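Local coordinates for protein lysozyme, putative (Bacillus anthracis, PDB 2WAG) that probably hydrolyses bacterial cell-wall peptidoglycan as a family GH25 lysozyme, apparently with retention of anomeric configuration through neighbouring-group participation, at residues A157-I163 / D176-W180; Y73-D79 / V103-Y109; W30-E34 / N62-M68. All blocks are in the same frame, centred on the assembly; numbering follows the deposited sequence. Where two conformers were deposited one is given.

Interaction 1: A157-I163 / D176-W180; sequences AYPQCDI and DERKW
Ile163 and Trp180 bring the two backbones to their nearest approach, 5.1 Å between their CA atoms, and toward Ala157 and Asp176 the chains splay apart around a type I turn running from Tyr158 to Cys161. A single side chain, Arg178, spans the gap, a worked example of how one guanidinium can gather the carbonyls of a turn. It is modelled in two conformers, and the bonds that follow belong to one of them. NH1 donates to Tyr158 O at 3.0 Å, coming from above the carbonyl plane, while the turn's own bond from Cys161 N reaches the same oxygen from the opposite face. NH2 reaches Cys161 O, also at 3.0 Å, with that oxygen near the guanidinium plane; the bond is fairly bent, 139° at the hydrogen. Ala157 O lies just as near NH1 but at too poor an angle to bond. One face of the flat group rests on Ile163, whose CG1 sits over its centre, 3.8 Å from CZ. The arginine chain arrives here by bending at chi3 (78°). Water extends the join: one molecule links Asp162 OD1 to Arg178 NH2, a second ties Ile163 N to Lys179 O. Two residues earlier, Asp176 OD1 takes a weak bond from Arg178 N and a further one from Tyr150 OH. A magnesium ion seen at Ile154 and Ala157 lies about 3 Å from the nearest side-chain atom of Arg178. The contact lies near the start of strand 162-166, which is flanked by strands 142-145 and 182-186: Asp162 pairs by its backbone with the first, Ile163 with Thr181 and Phe182, Tyr158 and Cys161 lean on helix 119-137, and Ile163 and Arg178 touch helix 147-154.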
# COMPACT_ATOMS: atom_id res chain seq x y z
N ALA A 157 16.99 -19.78 3.99
CA ALA A 157 18.16 -19.20 3.36
C ALA A 157 18.65 -18.01 4.17
O ALA A 157 18.06 -17.63 5.18
CB ALA A 157 17.84 -18.82 1.92
N TYR A 158 19.76 -17.42 3.72
CA TYR A 158 20.33 -16.22 4.32
C TYR A 158 20.39 -16.24 5.85
O TYR A 158 20.00 -15.29 6.51
CB TYR A 158 19.59 -14.96 3.84
CG TYR A 158 19.52 -14.92 2.34
CD1 TYR A 158 20.62 -14.53 1.58
CD2 TYR A 158 18.38 -15.34 1.66
CE1 TYR A 158 20.57 -14.53 0.19
CE2 TYR A 158 18.31 -15.34 0.26
CZ TYR A 158 19.42 -14.92 -0.47
OH TYR A 158 19.39 -14.90 -1.85
N PRO A 159 20.99 -17.29 6.42
CA PRO A 159 21.17 -17.28 7.87
C PRO A 159 22.14 -16.20 8.33
O PRO A 159 22.12 -15.83 9.51
CB PRO A 159 21.72 -18.69 8.18
CG PRO A 159 22.35 -19.13 6.90
CD PRO A 159 21.54 -18.50 5.78
N GLN A 160 22.95 -15.66 7.41
CA GLN A 160 23.92 -14.62 7.73
C GLN A 160 23.31 -13.23 7.83
O GLN A 160 24.02 -12.27 8.11
CB GLN A 160 25.10 -14.60 6.73
CG GLN A 160 24.83 -14.12 5.31
CD GLN A 160 24.19 -15.16 4.37
OE1 GLN A 160 23.52 -16.10 4.80
NE2 GLN A 160 24.40 -14.98 3.06
N CYS A 161 22.01 -13.10 7.60
CA CYS A 161 21.33 -11.79 7.65
C CYS A 161 20.30 -11.73 8.75
O CYS A 161 19.89 -12.70 9.18
CB CYS A 161 20.61 -11.48 6.32
SG CYS A 161 21.80 -11.40 4.88
N ASP A 162 19.89 -10.54 9.12
CA ASP A 162 18.68 -10.39 9.95
C ASP A 162 17.50 -10.05 9.04
O ASP A 162 17.69 -9.50 7.95
CB ASP A 162 18.87 -9.23 10.94
CG ASP A 162 19.70 -9.62 12.16
OD1 ASP A 162 19.88 -10.83 12.39
OD2 ASP A 162 20.12 -8.71 12.90
N ILE A 163 16.30 -10.41 9.48
CA ILE A 163 15.09 -10.25 8.66
C ILE A 163 14.21 -9.12 9.16
O ILE A 163 13.92 -8.99 10.35
CB ILE A 163 14.26 -11.56 8.61
CG1 ILE A 163 15.13 -12.76 8.17
CG2 ILE A 163 13.02 -11.38 7.72
CD1 ILE A 163 15.80 -12.56 6.82
N ASP A 176 9.13 -20.22 7.76
CA ASP A 176 10.11 -21.22 8.21
C ASP A 176 10.38 -21.14 9.71
O ASP A 176 11.33 -21.76 10.22
CB ASP A 176 11.43 -21.10 7.42
CG ASP A 176 12.03 -19.72 7.46
OD1 ASP A 176 11.41 -18.78 8.03
OD2 ASP A 176 13.15 -19.57 6.92
N GLU A 177 9.52 -20.39 10.41
CA GLU A 177 9.59 -20.23 11.88
C GLU A 177 10.82 -19.48 12.38
O GLU A 177 11.13 -19.47 13.56
CB GLU A 177 9.40 -21.58 12.60
CG GLU A 177 8.03 -22.20 12.30
CD GLU A 177 7.73 -23.44 13.13
OE1 GLU A 177 8.61 -23.91 13.88
OE2 GLU A 177 6.59 -23.94 13.01
N ARG A 178 11.54 -18.82 11.47
CA ARG A 178 12.64 -17.95 11.88
C ARG A 178 12.13 -16.79 12.71
O ARG A 178 10.99 -16.35 12.57
CB ARG A 178 13.37 -17.37 10.67
CG ARG A 178 14.48 -18.23 10.13
CD ARG A 178 15.25 -17.47 9.06
NE ARG A 178 16.19 -16.50 9.64
CZ ARG A 178 17.16 -15.88 8.96
NH1 ARG A 178 17.30 -16.09 7.66
NH2 ARG A 178 17.98 -15.03 9.59
N LYS A 179 13.00 -16.27 13.55
CA LYS A 179 12.71 -15.05 14.30
C LYS A 179 13.03 -13.81 13.46
O LYS A 179 14.06 -13.76 12.78
CB LYS A 179 13.50 -15.01 15.61
CG LYS A 179 13.10 -16.13 16.56
CD LYS A 179 13.69 -15.95 17.95
CE LYS A 179 13.60 -17.24 18.75
NZ LYS A 179 14.39 -18.33 18.08
N TRP A 180 12.14 -12.82 13.50
CA TRP A 180 12.37 -11.55 12.81
C TRP A 180 13.08 -10.56 13.72
O TRP A 180 13.03 -10.66 14.96
CB TRP A 180 11.06 -10.96 12.25
CG TRP A 180 9.97 -10.79 13.28
CD1 TRP A 180 9.01 -11.68 13.60
CD2 TRP A 180 9.78 -9.66 14.16
NE1 TRP A 180 8.21 -11.18 14.61
CE2 TRP A 180 8.66 -9.94 14.97
CE3 TRP A 180 10.44 -8.43 14.32
CZ2 TRP A 180 8.19 -9.05 15.94
CZ3 TRP A 180 9.96 -7.54 15.28
CH2 TRP A 180 8.85 -7.85 16.08
O HOH W 1 18.41 -13.24 12.31
O HOH W 2 15.99 -11.90 11.95

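Interaction 2: Y73-D79 / V103-Y109. With SO4 (sulfate ion), chain G.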
# COMPACT_ATOMS: atom_id res chain seq x y z
N TYR A 73 18.62 2.03 3.02
CA TYR A 73 18.27 0.82 2.30
C TYR A 73 18.48 0.94 0.80
O TYR A 73 18.42 2.04 0.22
CB TYR A 73 16.86 0.32 2.63
CG TYR A 73 15.65 1.01 2.03
CD1 TYR A 73 15.16 0.64 0.78
CD2 TYR A 73 14.92 1.93 2.79
CE1 TYR A 73 13.97 1.20 0.30
CE2 TYR A 73 13.72 2.47 2.33
CZ TYR A 73 13.27 2.11 1.08
OH TYR A 73 12.09 2.61 0.56
N HIS A 74 18.71 -0.22 0.20
CA HIS A 74 18.81 -0.39 -1.24
C HIS A 74 17.59 -1.16 -1.72
O HIS A 74 17.25 -2.20 -1.16
CB HIS A 74 20.01 -1.27 -1.58
CG HIS A 74 20.21 -1.42 -3.05
ND1 HIS A 74 19.84 -2.53 -3.78
CD2 HIS A 74 20.70 -0.53 -3.93
CE1 HIS A 74 20.11 -2.31 -5.06
NE2 HIS A 74 20.65 -1.12 -5.17
N PHE A 75 16.93 -0.65 -2.76
CA PHE A 75 15.82 -1.38 -3.34
C PHE A 75 16.36 -2.30 -4.45
O PHE A 75 16.86 -1.83 -5.46
CB PHE A 75 14.73 -0.43 -3.84
CG PHE A 75 13.43 -1.11 -4.13
CD1 PHE A 75 12.34 -0.98 -3.27
CD2 PHE A 75 13.31 -1.93 -5.24
CE1 PHE A 75 11.14 -1.65 -3.55
CE2 PHE A 75 12.14 -2.60 -5.52
CZ PHE A 75 11.04 -2.45 -4.67
N PHE A 76 16.28 -3.60 -4.22
CA PHE A 76 16.88 -4.60 -5.11
C PHE A 76 16.23 -4.66 -6.49
O PHE A 76 15.00 -4.56 -6.60
CB PHE A 76 16.78 -5.96 -4.42
CG PHE A 76 17.51 -7.08 -5.12
CD1 PHE A 76 18.90 -7.15 -5.12
CD2 PHE A 76 16.79 -8.10 -5.73
CE1 PHE A 76 19.56 -8.23 -5.78
CE2 PHE A 76 17.43 -9.17 -6.34
CZ PHE A 76 18.80 -9.23 -6.37
N SER A 77 17.05 -4.81 -7.52
CA SER A 77 16.60 -5.07 -8.87
C SER A 77 16.86 -6.52 -9.25
O SER A 77 17.93 -7.06 -8.97
CB SER A 77 17.34 -4.16 -9.85
OG SER A 77 17.02 -4.58 -11.17
N PHE A 78 15.89 -7.15 -9.90
CA PHE A 78 16.06 -8.48 -10.46
C PHE A 78 16.81 -8.48 -11.79
O PHE A 78 17.05 -9.54 -12.35
CB PHE A 78 14.69 -9.15 -10.61
CG PHE A 78 13.99 -9.35 -9.30
CD1 PHE A 78 14.45 -10.28 -8.40
CD2 PHE A 78 12.87 -8.59 -8.96
CE1 PHE A 78 13.82 -10.48 -7.16
CE2 PHE A 78 12.25 -8.79 -7.73
CZ PHE A 78 12.71 -9.73 -6.84
N ASP A 79 17.18 -7.29 -12.27
CA ASP A 79 17.69 -7.19 -13.64
C ASP A 79 19.09 -6.65 -13.80
O ASP A 79 19.50 -6.37 -14.92
CB ASP A 79 16.69 -6.41 -14.48
CG ASP A 79 15.46 -7.24 -14.77
OD1 ASP A 79 15.58 -8.26 -15.47
OD2 ASP A 79 14.39 -6.92 -14.23
N VAL A 103 20.43 -2.19 4.71
CA VAL A 103 19.29 -3.01 4.35
C VAL A 103 19.19 -3.22 2.84
O VAL A 103 19.37 -2.30 2.11
CB VAL A 103 18.00 -2.34 4.81
CG1 VAL A 103 16.77 -3.06 4.32
CG2 VAL A 103 17.99 -2.12 6.32
N ILE A 104 18.90 -4.47 2.45
CA ILE A 104 18.51 -4.73 1.06
C ILE A 104 17.04 -5.12 1.07
O ILE A 104 16.64 -6.05 1.78
CB ILE A 104 19.35 -5.83 0.40
CG1 ILE A 104 20.85 -5.56 0.54
CG2 ILE A 104 18.95 -5.93 -1.06
CD1 ILE A 104 21.72 -6.76 0.20
N ASP A 105 16.25 -4.38 0.28
CA ASP A 105 14.81 -4.52 0.21
C ASP A 105 14.48 -5.38 -1.02
O ASP A 105 14.77 -4.98 -2.16
CB ASP A 105 14.23 -3.10 0.13
CG ASP A 105 12.72 -3.05 0.00
OD1 ASP A 105 12.11 -3.90 -0.69
OD2 ASP A 105 12.17 -2.08 0.56
N VAL A 106 13.93 -6.57 -0.78
CA VAL A 106 13.64 -7.55 -1.84
C VAL A 106 12.12 -7.74 -1.91
O VAL A 106 11.50 -8.30 -0.98
CB VAL A 106 14.32 -8.90 -1.56
CG1 VAL A 106 14.07 -9.87 -2.69
CG2 VAL A 106 15.83 -8.72 -1.31
N GLU A 107 11.51 -7.28 -3.00
CA GLU A 107 10.05 -7.39 -3.13
C GLU A 107 9.67 -7.21 -4.59
O GLU A 107 10.48 -6.75 -5.40
CB GLU A 107 9.31 -6.36 -2.26
CG GLU A 107 9.54 -4.93 -2.65
CD GLU A 107 8.90 -4.00 -1.64
OE1 GLU A 107 7.65 -3.87 -1.66
OE2 GLU A 107 9.63 -3.41 -0.81
N PHE A 108 8.44 -7.58 -4.92
CA PHE A 108 7.99 -7.37 -6.29
C PHE A 108 7.71 -5.91 -6.62
O PHE A 108 7.33 -5.12 -5.75
CB PHE A 108 6.79 -8.24 -6.60
CG PHE A 108 7.11 -9.69 -6.62
CD1 PHE A 108 7.92 -10.19 -7.63
CD2 PHE A 108 6.67 -10.55 -5.64
CE1 PHE A 108 8.27 -11.52 -7.67
CE2 PHE A 108 7.03 -11.90 -5.67
CZ PHE A 108 7.82 -12.38 -6.71
N TYR A 109 7.91 -5.57 -7.89
CA TYR A 109 7.67 -4.23 -8.41
C TYR A 109 7.40 -4.34 -9.90
O TYR A 109 7.54 -5.42 -10.48
CB TYR A 109 8.89 -3.34 -8.15
CG TYR A 109 10.16 -3.86 -8.79
CD1 TYR A 109 10.54 -3.44 -10.06
CD2 TYR A 109 10.98 -4.76 -8.12
CE1 TYR A 109 11.71 -3.91 -10.64
CE2 TYR A 109 12.15 -5.23 -8.70
CZ TYR A 109 12.50 -4.80 -9.96
OH TYR A 109 13.66 -5.27 -10.53
S SO4 G . 18.47 -2.01 -13.10
O1 SO4 G . 17.08 -1.84 -12.71
O2 SO4 G . 19.53 -1.20 -12.52
O3 SO4 G . 18.68 -2.36 -14.51
O4 SO4 G . 18.73 -3.31 -12.44
O HOH W 3 13.36 -6.48 -5.23
O HOH W 4 13.25 -5.60 -4.58
O HOH W 5 13.79 -4.60 -13.07
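Phe75 presents its edge to the face of Tyr109 in an offset edge-to-face pair, centroids 5.7 Å apart and planes at 77°, with CE2 of Phe75 closest to CD2 of Tyr109. Phe78 meets the same tyrosine differently: the rings are almost parallel but lie rim to rim, CD2 of Phe78 being 3.4 Å from CE2 of Tyr109. Glu107 O lies at the edge of both, near the plane of Phe78 and in that of Tyr109. With CG of Tyr109 between its backbone N and carbonyl carbon (chi1 59°), the hydroxyl accepts a bond from Phe78 N at 3.0 Å. Strands 69-75 and 103-106 run in parallel register, neighbours in a beta-alpha-beta unit of the TIM-barrel type, joined through His74 N to Val103 O, Asp105 N to His74 O (2.8 Å) and Phe76 N to Asp105 O. Tyr73, Phe75, Val103 and Asp105 share one sheet face. The carboxylates of Asp105 and Glu107 converge toward the C-terminal end of the strand, where TIM-barrel enzymes carry their active sites; OD1 of Asp105 stands 2.5 Å from OE2 of Glu107. Phe75 borders both. OE2 also receives Gly2 N of the second subunit, probably of the purification tag. Ser77 OG accepts from Asp79 N in an ST turn and bonds O4 of a sulfate, probably from the crystallisation liquor, at a doubtfully short 2.5 Å; Ser80 and Ser49 also bond the ion.

Interaction 3: W30-E34 / N62-M68; sequences WRELE and NANKTSM
Trp30 and Ala63 meet where the short helix 30-34 lies against the C-terminal part of helix 56-64, in the outer layer of the barrel. The methyl group of Ala63 stands over the face of the indole in a CH-pi contact, CB 3.7 Å from the centroid of the six-membered ring of Trp30 and only 15° off its normal. Asn62 flanks the other end of the ring, with CB 3.4 Å from CD1 of Trp30, and the sulfur of Met68, a residue built in two conformers, lies near the ring plane at its edge. Indole NE1 is hydrogen-bonded to Asn59 OD1. The tryptophan thereby fills the seam between two helices and the sheet, since it also touches Val19 and Val21 of strand 17-21 and Ala41 of strand 40-47, as outer helices do when they cover the strands of a TIM barrel. Past the helix the chain turns on Thr66: OG1 donates to Ala63 O, in the carbonyl plane, and accepts from Met68 N at 3.0 Å, an ST turn that leads into strand 69-75. CG2 of the same residue packs on CB of Trp30 at 3.9 Å. Glu34 reaches over this turn with an extended chain, CG anti to the backbone N (177°), and its OE2 takes the amide of Ser67 at 2.7 Å from above the carboxylate plane; the modelled approach of the Ser67 hydroxyl is too short to be trusted.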
# COMPACT_ATOMS: atom_id res chain seq x y z
N TRP A 30 12.40 15.88 10.53
CA TRP A 30 12.98 14.81 11.33
C TRP A 30 12.91 15.10 12.81
O TRP A 30 12.71 14.19 13.62
CB TRP A 30 14.43 14.54 10.88
CG TRP A 30 14.44 13.88 9.53
CD1 TRP A 30 14.62 14.46 8.31
CD2 TRP A 30 14.16 12.50 9.28
NE1 TRP A 30 14.50 13.51 7.31
CE2 TRP A 30 14.22 12.30 7.89
CE3 TRP A 30 13.86 11.42 10.11
CZ2 TRP A 30 13.99 11.05 7.31
CZ3 TRP A 30 13.63 10.18 9.53
CH2 TRP A 30 13.70 10.00 8.15
N ARG A 31 13.02 16.37 13.19
CA ARG A 31 12.90 16.71 14.60
C ARG A 31 11.49 16.39 15.13
O ARG A 31 11.32 15.98 16.27
CB ARG A 31 13.27 18.18 14.86
CG ARG A 31 13.07 19.12 13.67
CD ARG A 31 14.27 19.14 12.69
NE ARG A 31 13.98 18.48 11.41
CZ ARG A 31 14.75 18.55 10.32
NH1 ARG A 31 15.90 19.21 10.33
NH2 ARG A 31 14.39 17.90 9.22
N GLU A 32 10.48 16.57 14.28
CA GLU A 32 9.12 16.26 14.67
C GLU A 32 8.89 14.76 14.83
O GLU A 32 8.19 14.31 15.75
CB GLU A 32 8.12 16.86 13.70
CG GLU A 32 6.72 16.96 14.29
CD GLU A 32 6.60 17.95 15.47
OE1 GLU A 32 7.51 18.76 15.71
OE2 GLU A 32 5.57 17.91 16.16
N LEU A 33 9.51 13.95 13.96
CA LEU A 33 9.44 12.49 14.15
C LEU A 33 10.13 12.07 15.43
O LEU A 33 9.64 11.19 16.17
CB LEU A 33 10.02 11.72 12.95
CG LEU A 33 9.22 11.79 11.65
CD1 LEU A 33 9.97 11.08 10.51
CD2 LEU A 33 7.82 11.20 11.83
N GLU A 34 11.28 12.67 15.71
CA GLU A 34 12.00 12.37 16.94
C GLU A 34 11.12 12.65 18.17
O GLU A 34 11.10 11.88 19.12
CB GLU A 34 13.29 13.18 16.98
CG GLU A 34 14.10 12.99 18.25
CD GLU A 34 15.40 13.74 18.21
OE1 GLU A 34 15.43 14.91 17.79
OE2 GLU A 34 16.41 13.14 18.60
N ASN A 62 19.69 15.24 7.51
CA ASN A 62 18.79 15.79 8.53
C ASN A 62 18.48 14.77 9.61
O ASN A 62 18.42 15.11 10.80
CB ASN A 62 17.49 16.30 7.90
CG ASN A 62 17.72 17.54 7.04
OD1 ASN A 62 18.76 18.20 7.17
ND2 ASN A 62 16.77 17.87 6.17
N ALA A 63 18.29 13.50 9.23
CA ALA A 63 17.97 12.51 10.24
C ALA A 63 19.14 12.32 11.19
O ALA A 63 18.98 12.13 12.39
CB ALA A 63 17.57 11.19 9.60
N ASN A 64 20.36 12.39 10.66
CA ASN A 64 21.55 12.19 11.48
C ASN A 64 21.82 13.33 12.45
O ASN A 64 22.61 13.16 13.38
CB ASN A 64 22.79 11.88 10.61
CG ASN A 64 22.83 10.42 10.19
OD1 ASN A 64 22.59 10.08 9.02
ND2 ASN A 64 23.11 9.56 11.12
N LYS A 65 21.17 14.48 12.24
CA LYS A 65 21.28 15.59 13.21
C LYS A 65 20.48 15.32 14.48
O LYS A 65 20.70 15.97 15.51
CB LYS A 65 20.84 16.92 12.60
CG LYS A 65 21.81 17.46 11.57
CD LYS A 65 21.28 18.72 10.89
CE LYS A 65 22.24 19.17 9.80
NZ LYS A 65 21.97 20.54 9.29
N THR A 66 19.53 14.39 14.41
CA THR A 66 18.72 14.03 15.57
C THR A 66 19.45 12.96 16.39
O THR A 66 20.56 12.54 16.04
CB THR A 66 17.32 13.48 15.15
OG1 THR A 66 17.45 12.14 14.65
CG2 THR A 66 16.63 14.38 14.11
N SER A 67 18.79 12.49 17.45
CA SER A 67 19.28 11.40 18.29
C SER A 67 18.85 10.02 17.77
O SER A 67 19.14 9.01 18.40
CB SER A 67 18.75 11.58 19.72
OG SER A 67 17.35 11.38 19.77
N MET A 68 18.12 9.99 16.66
CA MET A 68 17.62 8.71 16.13
C MET A 68 18.75 7.87 15.58
O MET A 68 19.74 8.41 15.09
CB MET A 68 16.60 8.93 15.01
CG MET A 68 15.33 9.71 15.46
SD MET A 68 14.22 10.33 14.15
CE MET A 68 13.74 8.73 13.51

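Overall arrangement
Compared across the fold, interaction 2 is the buried one, two adjoining strands of the barrel wall with their aromatic and acidic side chains, whereas interactions 1 and 3 are partly buried and peripheral. Interactions 1 and 2 reach the same sheet, their centres about 17 Å apart, yet do not touch. Interaction 3 is about 29 Å from interaction 1, centre to centre, across the middle of the chain, though its helix 56-64 is followed, after a short turn, by the strand used by interaction 2. The chemistry changes with place: backbone pairing and rings in the wall, a guanidinium gathering loop carbonyls in 157-163 / 176-180, and methyl-on-indole packing between helices with a carboxylate over the helix-to-strand turn.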